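PDB 4XIJ: shikimate 5-dehydrogenase from Mycobacterium fortuitum subsp. fortuitum DSM 46621, which probably catalyses the NADP-dependent interconversion of 3-dehydroshikimate and shikimate, the fourth step of chorismate biosynthesis. Local coordinates for residues A185-A190 against D211-V216; D204-Y209 against T229-A234. All blocks are in the same frame, centred on the assembly; numbering follows the deposited sequence.

Contact 1. Residues A185-A190 against D211-V216; sequences AALADA and DALARV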
ATOM      1  N   ALA A 185     -23.869  17.320   1.478  1.00 19.41           N
ATOM      2  CA  ALA A 185     -23.658  18.670   0.982  1.00 20.97           C
ATOM      3  C   ALA A 185     -22.254  19.232   1.223  1.00 20.75           C
ATOM      4  O   ALA A 185     -21.914  20.299   0.676  1.00 23.52           O
ATOM      5  CB  ALA A 185     -24.687  19.612   1.616  1.00 22.13           C
ATOM      6  N   ALA A 186     -21.452  18.573   2.055  1.00 18.88           N
ATOM      7  CA  ALA A 186     -20.149  19.154   2.407  1.00 18.29           C
ATOM      8  C   ALA A 186     -19.061  18.744   1.447  1.00 16.72           C
ATOM      9  O   ALA A 186     -17.942  19.237   1.539  1.00 16.44           O
ATOM     10  CB  ALA A 186     -19.751  18.775   3.796  1.00 19.48           C
ATOM     11  N   LEU A 187     -19.372  17.838   0.524  1.00 14.98           N
ATOM     12  CA  LEU A 187     -18.303  17.314  -0.353  1.00 14.75           C
ATOM     13  C   LEU A 187     -17.726  18.413  -1.256  1.00 15.36           C
ATOM     14  O   LEU A 187     -16.506  18.474  -1.497  1.00 15.64           O
ATOM     15  CB  LEU A 187     -18.801  16.125  -1.197  1.00 14.48           C
ATOM     16  CG  LEU A 187     -17.807  15.483  -2.179  1.00 13.64           C
ATOM     17  CD1 LEU A 187     -16.547  14.911  -1.437  1.00 14.86           C
ATOM     18  CD2 LEU A 187     -18.498  14.405  -3.002  1.00 14.86           C
ATOM     19  N   ALA A 188     -18.564  19.299  -1.766  1.00 15.68           N
ATOM     20  CA  ALA A 188     -18.061  20.303  -2.705  1.00 15.99           C
ATOM     21  C   ALA A 188     -16.990  21.167  -2.060  1.00 15.94           C
ATOM     22  O   ALA A 188     -15.959  21.461  -2.682  1.00 16.92           O
ATOM     23  CB  ALA A 188     -19.186  21.159  -3.205  1.00 16.39           C
ATOM     24  N   ASP A 189     -17.230  21.579  -0.822  1.00 16.16           N
ATOM     25  CA  ASP A 189     -16.239  22.395  -0.128  1.00 18.56           C
ATOM     26  C   ASP A 189     -14.948  21.612   0.160  1.00 17.24           C
ATOM     27  O   ASP A 189     -13.857  22.172   0.057  1.00 17.92           O
ATOM     28  CB  ASP A 189     -16.782  22.941   1.191  1.00 23.65           C
ATOM     29  CG  ASP A 189     -17.770  24.084   1.008  1.00 28.32           C
ATOM     30  OD1 ASP A 189     -17.917  24.613  -0.122  1.00 30.03           O
ATOM     31  OD2 ASP A 189     -18.392  24.476   2.024  1.00 31.06           O
ATOM     32  N   ALA A 190     -15.066  20.328   0.520  1.00 15.15           N
ATOM     33  CA  ALA A 190     -13.872  19.502   0.745  1.00 14.11           C
ATOM     34  C   ALA A 190     -13.041  19.395  -0.548  1.00 13.60           C
ATOM     35  O   ALA A 190     -11.805  19.460  -0.518  1.00 13.72           O
ATOM     36  CB  ALA A 190     -14.259  18.141   1.229  1.00 13.93           C
ATOM     37  N   ASP A 211     -17.751  13.203 -11.097  1.00 14.48           N
ATOM     38  CA  ASP A 211     -17.890  14.607 -11.430  1.00 15.97           C
ATOM     39  C   ASP A 211     -17.676  15.498 -10.211  1.00 16.37           C
ATOM     40  O   ASP A 211     -17.062  16.545 -10.310  1.00 16.86           O
ATOM     41  CB  ASP A 211     -19.263  14.884 -12.014  1.00 18.63           C
ATOM     42  CG  ASP A 211     -19.394  14.399 -13.450  1.00 21.79           C
ATOM     43  OD1 ASP A 211     -18.376  13.967 -14.060  1.00 23.27           O
ATOM     44  OD2 ASP A 211     -20.529  14.445 -13.956  1.00 24.58           O
ATOM     45  N   ALA A 212     -18.170  15.067  -9.060  1.00 15.86           N
ATOM     46  CA  ALA A 212     -17.979  15.836  -7.827  1.00 15.43           C
ATOM     47  C   ALA A 212     -16.513  15.848  -7.371  1.00 14.99           C
ATOM     48  O   ALA A 212     -16.082  16.810  -6.772  1.00 17.17           O
ATOM     49  CB  ALA A 212     -18.882  15.276  -6.720  1.00 17.09           C
ATOM     50  N   LEU A 213     -15.748  14.793  -7.676  1.00 11.73           N
ATOM     51  CA  LEU A 213     -14.337  14.706  -7.287  1.00 11.31           C
ATOM     52  C   LEU A 213     -13.400  15.240  -8.362  1.00 11.31           C
ATOM     53  O   LEU A 213     -12.192  15.331  -8.143  1.00 11.56           O
ATOM     54  CB  LEU A 213     -13.958  13.256  -6.971  1.00 11.04           C
ATOM     55  CG  LEU A 213     -14.671  12.671  -5.766  1.00 10.74           C
ATOM     56  CD1 LEU A 213     -14.458  11.154  -5.760  1.00 11.90           C
ATOM     57  CD2 LEU A 213     -14.091  13.365  -4.477  1.00 11.75           C
ATOM     58  N   ALA A 214     -13.944  15.597  -9.513  1.00 11.44           N
ATOM     59  CA  ALA A 214     -13.129  15.978 -10.681  1.00 11.94           C
ATOM     60  C   ALA A 214     -12.182  17.108 -10.444  1.00 11.90           C
ATOM     61  O   ALA A 214     -11.113  17.133 -11.076  1.00 11.51           O
ATOM     62  CB  ALA A 214     -14.030  16.326 -11.865  1.00 12.90           C
ATOM     63  N   ARG A 215     -12.566  18.056  -9.586  1.00 11.70           N
ATOM     64  CA  ARG A 215     -11.721  19.203  -9.365  1.00 12.91           C
ATOM     65  C   ARG A 215     -10.581  18.998  -8.374  1.00 11.27           C
ATOM     66  O   ARG A 215      -9.795  19.927  -8.167  1.00 13.00           O
ATOM     67  CB  ARG A 215     -12.541  20.410  -8.909  1.00 15.05           C
ATOM     68  CG  ARG A 215     -13.261  21.040 -10.107  1.00 17.99           C
ATOM     69  CD  ARG A 215     -14.170  22.207  -9.688  1.00 21.51           C
ATOM     70  NE  ARG A 215     -13.417  23.284  -9.066  1.00 25.56           N
ATOM     71  CZ  ARG A 215     -13.965  24.266  -8.360  1.00 28.04           C
ATOM     72  NH1 ARG A 215     -15.288  24.338  -8.223  1.00 27.40           N
ATOM     73  NH2 ARG A 215     -13.187  25.195  -7.799  1.00 29.84           N
ATOM     74  N   VAL A 216     -10.433  17.814  -7.788  1.00  9.97           N
ATOM     75  CA  VAL A 216      -9.228  17.587  -6.975  1.00  9.68           C
ATOM     76  C   VAL A 216      -8.017  17.548  -7.915  1.00 10.24           C
ATOM     77  O   VAL A 216      -8.058  16.824  -8.884  1.00 10.90           O
ATOM     78  CB  VAL A 216      -9.334  16.271  -6.206  1.00 10.30           C
ATOM     79  CG1 VAL A 216      -8.057  16.038  -5.391  1.00 10.74           C
ATOM     80  CG2 VAL A 216     -10.598  16.237  -5.242  1.00 12.52           C
TER
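L187 meets A212 and L213 through methyl carbons alone, with no ring, amide or other flat group between them. The contact belongs to the Rossmann-type half of the enzyme, where helix 187-193 precedes strand 196-199 of the parallel sheet and the short helix 210-213 precedes strand 218-221. L187 reaches out from the first turn of its helix, its CG anti to the backbone N (chi1 179°), which carries the fork of its two methyls across to the other segment. One prong, CD2, meets A212 CB at 3.8 Å. The other, CD1, turns to L213 and lies 4.2 Å from its CD2, a looser approach. L187 is thus the shared partner, and accounts for nearly half of the 114 Å² buried between the segments. Both leucines are buried, whereas A212 lies at the exposed margin. L213 also packs on V191 of helix 187-193 and on I132 of strand 128-132, so it ties this contact to the sheet. The same residue opens a type I turn that runs to V216, closed by V216 N donating to L213 O at 3.1 Å.

Contact 2. Residues D204-Y209 against T229-A234; sequences DAAAVY and TPLAQA
A207 and P230 make the closest approach, with A207 CB 3.5 Å from P230 CB, a snug van der Waals distance. P230 CG joins in at 3.8 Å from the same A207 CB, so the methyl sits beside the CB-CG bond, away from the ring N. Small side chains let the backbones come near: A207 CA and P230 CA are 5.2 Å apart. Deeper in, A206 CB faces L231 CD2 at 4.2 Å; L231 extends from its helix with CG anti to the backbone N (chi1 174°), and it also packs on V219 and D221 of strand 218-221. The second shell fixes where helix 230-237 begins. T229 is its N-cap: its OG1 accepts from A232 N at 3.0 Å, fairly straight at 161°, and is also hydrogen-bonded to D221 OD2. The end of strand 218-221 is thereby linked to the helix start, and P230 occupies the first turn, where a missing N-H costs no helical bond. This joins two helices of the Rossmann-type domain, 203-207 and 230-237. Across the segments the chemistry is apolar, so the fit rests on van der Waals contact and buried apolar surface, while the T229 cap probably steadies the turn carrying P230 and L231.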
ATOM      1  N   ASP A 204     -16.619   1.302  -9.895  1.00 14.02           N
ATOM      2  CA  ASP A 204     -18.057   1.514 -10.098  1.00 15.18           C
ATOM      3  C   ASP A 204     -18.693   2.320  -8.970  1.00 15.89           C
ATOM      4  O   ASP A 204     -19.657   3.055  -9.202  1.00 18.73           O
ATOM      5  CB  ASP A 204     -18.798   0.166 -10.262  1.00 18.20           C
ATOM      6  CG  ASP A 204     -18.387  -0.597 -11.513  1.00 21.76           C
ATOM      7  OD1 ASP A 204     -18.138   0.067 -12.554  1.00 23.43           O
ATOM      8  OD2 ASP A 204     -18.316  -1.858 -11.451  1.00 23.20           O
ATOM      9  N   ALA A 205     -18.144   2.219  -7.756  1.00 14.55           N
ATOM     10  CA  ALA A 205     -18.604   3.041  -6.639  1.00 13.25           C
ATOM     11  C   ALA A 205     -18.117   4.484  -6.826  1.00 12.43           C
ATOM     12  O   ALA A 205     -18.911   5.428  -6.665  1.00 14.29           O
ATOM     13  CB  ALA A 205     -18.120   2.488  -5.317  1.00 14.92           C
ATOM     14  N   ALA A 206     -16.827   4.648  -7.144  1.00 11.56           N
ATOM     15  CA  ALA A 206     -16.286   5.996  -7.361  1.00 11.57           C
ATOM     16  C   ALA A 206     -16.915   6.707  -8.559  1.00 11.49           C
ATOM     17  O   ALA A 206     -16.999   7.937  -8.553  1.00 11.88           O
ATOM     18  CB  ALA A 206     -14.770   5.956  -7.532  1.00 12.42           C
ATOM     19  N   ALA A 207     -17.365   5.975  -9.576  1.00 11.95           N
ATOM     20  CA  ALA A 207     -17.940   6.649 -10.751  1.00 12.09           C
ATOM     21  C   ALA A 207     -19.137   7.538 -10.391  1.00 12.99           C
ATOM     22  O   ALA A 207     -19.383   8.547 -11.047  1.00 14.31           O
ATOM     23  CB  ALA A 207     -18.376   5.616 -11.824  1.00 13.07           C
ATOM     24  N   VAL A 208     -19.891   7.142  -9.366  1.00 11.79           N
ATOM     25  CA  VAL A 208     -21.060   7.920  -8.941  1.00 11.96           C
ATOM     26  C   VAL A 208     -20.633   9.338  -8.569  1.00 10.94           C
ATOM     27  O   VAL A 208     -21.361  10.312  -8.809  1.00 12.63           O
ATOM     28  CB  VAL A 208     -21.777   7.233  -7.748  1.00 11.57           C
ATOM     29  CG1 VAL A 208     -22.932   8.088  -7.192  1.00 12.85           C
ATOM     30  CG2 VAL A 208     -22.285   5.879  -8.163  1.00 11.63           C
ATOM     31  N   TYR A 209     -19.431   9.454  -7.993  1.00 11.25           N
ATOM     32  CA  TYR A 209     -18.925  10.722  -7.467  1.00 12.11           C
ATOM     33  C   TYR A 209     -17.835  11.323  -8.313  1.00 11.18           C
ATOM     34  O   TYR A 209     -17.240  12.313  -7.908  1.00 12.80           O
ATOM     35  CB  TYR A 209     -18.439  10.528  -6.022  1.00 13.88           C
ATOM     36  CG  TYR A 209     -19.610  10.126  -5.159  1.00 15.96           C
ATOM     37  CD1 TYR A 209     -20.557  11.072  -4.762  1.00 17.00           C
ATOM     38  CD2 TYR A 209     -19.799   8.822  -4.767  1.00 16.79           C
ATOM     39  CE1 TYR A 209     -21.663  10.702  -4.039  1.00 17.78           C
ATOM     40  CE2 TYR A 209     -20.921   8.448  -4.031  1.00 17.30           C
ATOM     41  CZ  TYR A 209     -21.831   9.395  -3.666  1.00 18.09           C
ATOM     42  OH  TYR A 209     -22.920   9.010  -2.908  1.00 19.47           O
ATOM     43  N   THR A 229     -10.183   4.778 -15.208  1.00 12.48           N
ATOM     44  CA  THR A 229     -11.473   4.677 -14.540  1.00 11.14           C
ATOM     45  C   THR A 229     -12.344   5.908 -14.817  1.00 11.50           C
ATOM     46  O   THR A 229     -11.841   6.974 -15.246  1.00 10.90           O
ATOM     47  CB  THR A 229     -11.261   4.565 -13.028  1.00 10.68           C
ATOM     48  OG1 THR A 229     -10.532   5.722 -12.599  1.00 11.86           O
ATOM     49  CG2 THR A 229     -10.486   3.274 -12.666  1.00 11.18           C
ATOM     50  N   PRO A 230     -13.663   5.794 -14.557  1.00 11.76           N
ATOM     51  CA  PRO A 230     -14.503   7.004 -14.639  1.00 11.73           C
ATOM     52  C   PRO A 230     -13.979   8.168 -13.799  1.00 11.86           C
ATOM     53  O   PRO A 230     -13.982   9.342 -14.263  1.00 11.94           O
ATOM     54  CB  PRO A 230     -15.867   6.515 -14.115  1.00 12.78           C
ATOM     55  CG  PRO A 230     -15.911   5.110 -14.619  1.00 13.43           C
ATOM     56  CD  PRO A 230     -14.476   4.573 -14.435  1.00 12.54           C
ATOM     57  N   LEU A 231     -13.521   7.862 -12.588  1.00 10.09           N
ATOM     58  CA  LEU A 231     -12.913   8.886 -11.739  1.00  9.32           C
ATOM     59  C   LEU A 231     -11.714   9.551 -12.444  1.00 10.48           C
ATOM     60  O   LEU A 231     -11.636  10.790 -12.542  1.00 10.65           O
ATOM     61  CB  LEU A 231     -12.466   8.247 -10.418  1.00 10.20           C
ATOM     62  CG  LEU A 231     -11.675   9.154  -9.462  1.00 10.59           C
ATOM     63  CD1 LEU A 231     -12.465  10.443  -9.105  1.00 11.53           C
ATOM     64  CD2 LEU A 231     -11.336   8.350  -8.188  1.00 11.33           C
ATOM     65  N   ALA A 232     -10.800   8.734 -12.973  1.00  9.65           N
ATOM     66  CA  ALA A 232      -9.621   9.286 -13.645  1.00 11.47           C
ATOM     67  C   ALA A 232     -10.016  10.128 -14.830  1.00 10.61           C
ATOM     68  O   ALA A 232      -9.386  11.152 -15.094  1.00 11.26           O
ATOM     69  CB  ALA A 232      -8.708   8.170 -14.085  1.00 11.93           C
ATOM     70  N   GLN A 233     -11.021   9.666 -15.576  1.00 10.85           N
ATOM     71  CA  GLN A 233     -11.430  10.399 -16.763  1.00 11.74           C
ATOM     72  C   GLN A 233     -11.954  11.785 -16.400  1.00 11.98           C
ATOM     73  O   GLN A 233     -11.672  12.780 -17.066  1.00 13.53           O
ATOM     74  CB  GLN A 233     -12.498   9.633 -17.529  1.00 11.40           C
ATOM     75  CG  GLN A 233     -11.963   8.392 -18.208  1.00 12.32           C
ATOM     76  CD  GLN A 233     -13.105   7.614 -18.859  1.00 12.83           C
ATOM     77  OE1 GLN A 233     -13.833   8.149 -19.722  1.00 16.61           O
ATOM     78  NE2 GLN A 233     -13.306   6.385 -18.425  1.00 14.67           N
ATOM     79  N   ALA A 234     -12.734  11.842 -15.342  1.00 11.06           N
ATOM     80  CA  ALA A 234     -13.266  13.127 -14.913  1.00 11.61           C
ATOM     81  C   ALA A 234     -12.164  14.064 -14.442  1.00 11.42           C
ATOM     82  O   ALA A 234     -12.161  15.248 -14.781  1.00 10.87           O
ATOM     83  CB  ALA A 234     -14.283  12.934 -13.817  1.00 11.52           C
TER

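Contacts 1 and 2 interleave along the chain and have centres about 13 Å apart. Residues 204-209 and 211-216 follow one another almost directly, so helices 203-207 and 210-213 hand the chain from one contact to the other. L213 CB lies 3.8 Å from L231 CD1, joining the two buried leucine positions, while A214 CB packs 3.6 Å from A234 O nearer the surface. A longer approach, 4.3 Å between L187 CD2 and Y209 CD1, adds a further link between the contacts. The contact centres lie about 25 and 21 Å from the chain centre, on the same side. In this family the active site occupies the cleft between the two domains, so both contacts are probably remote from catalysis.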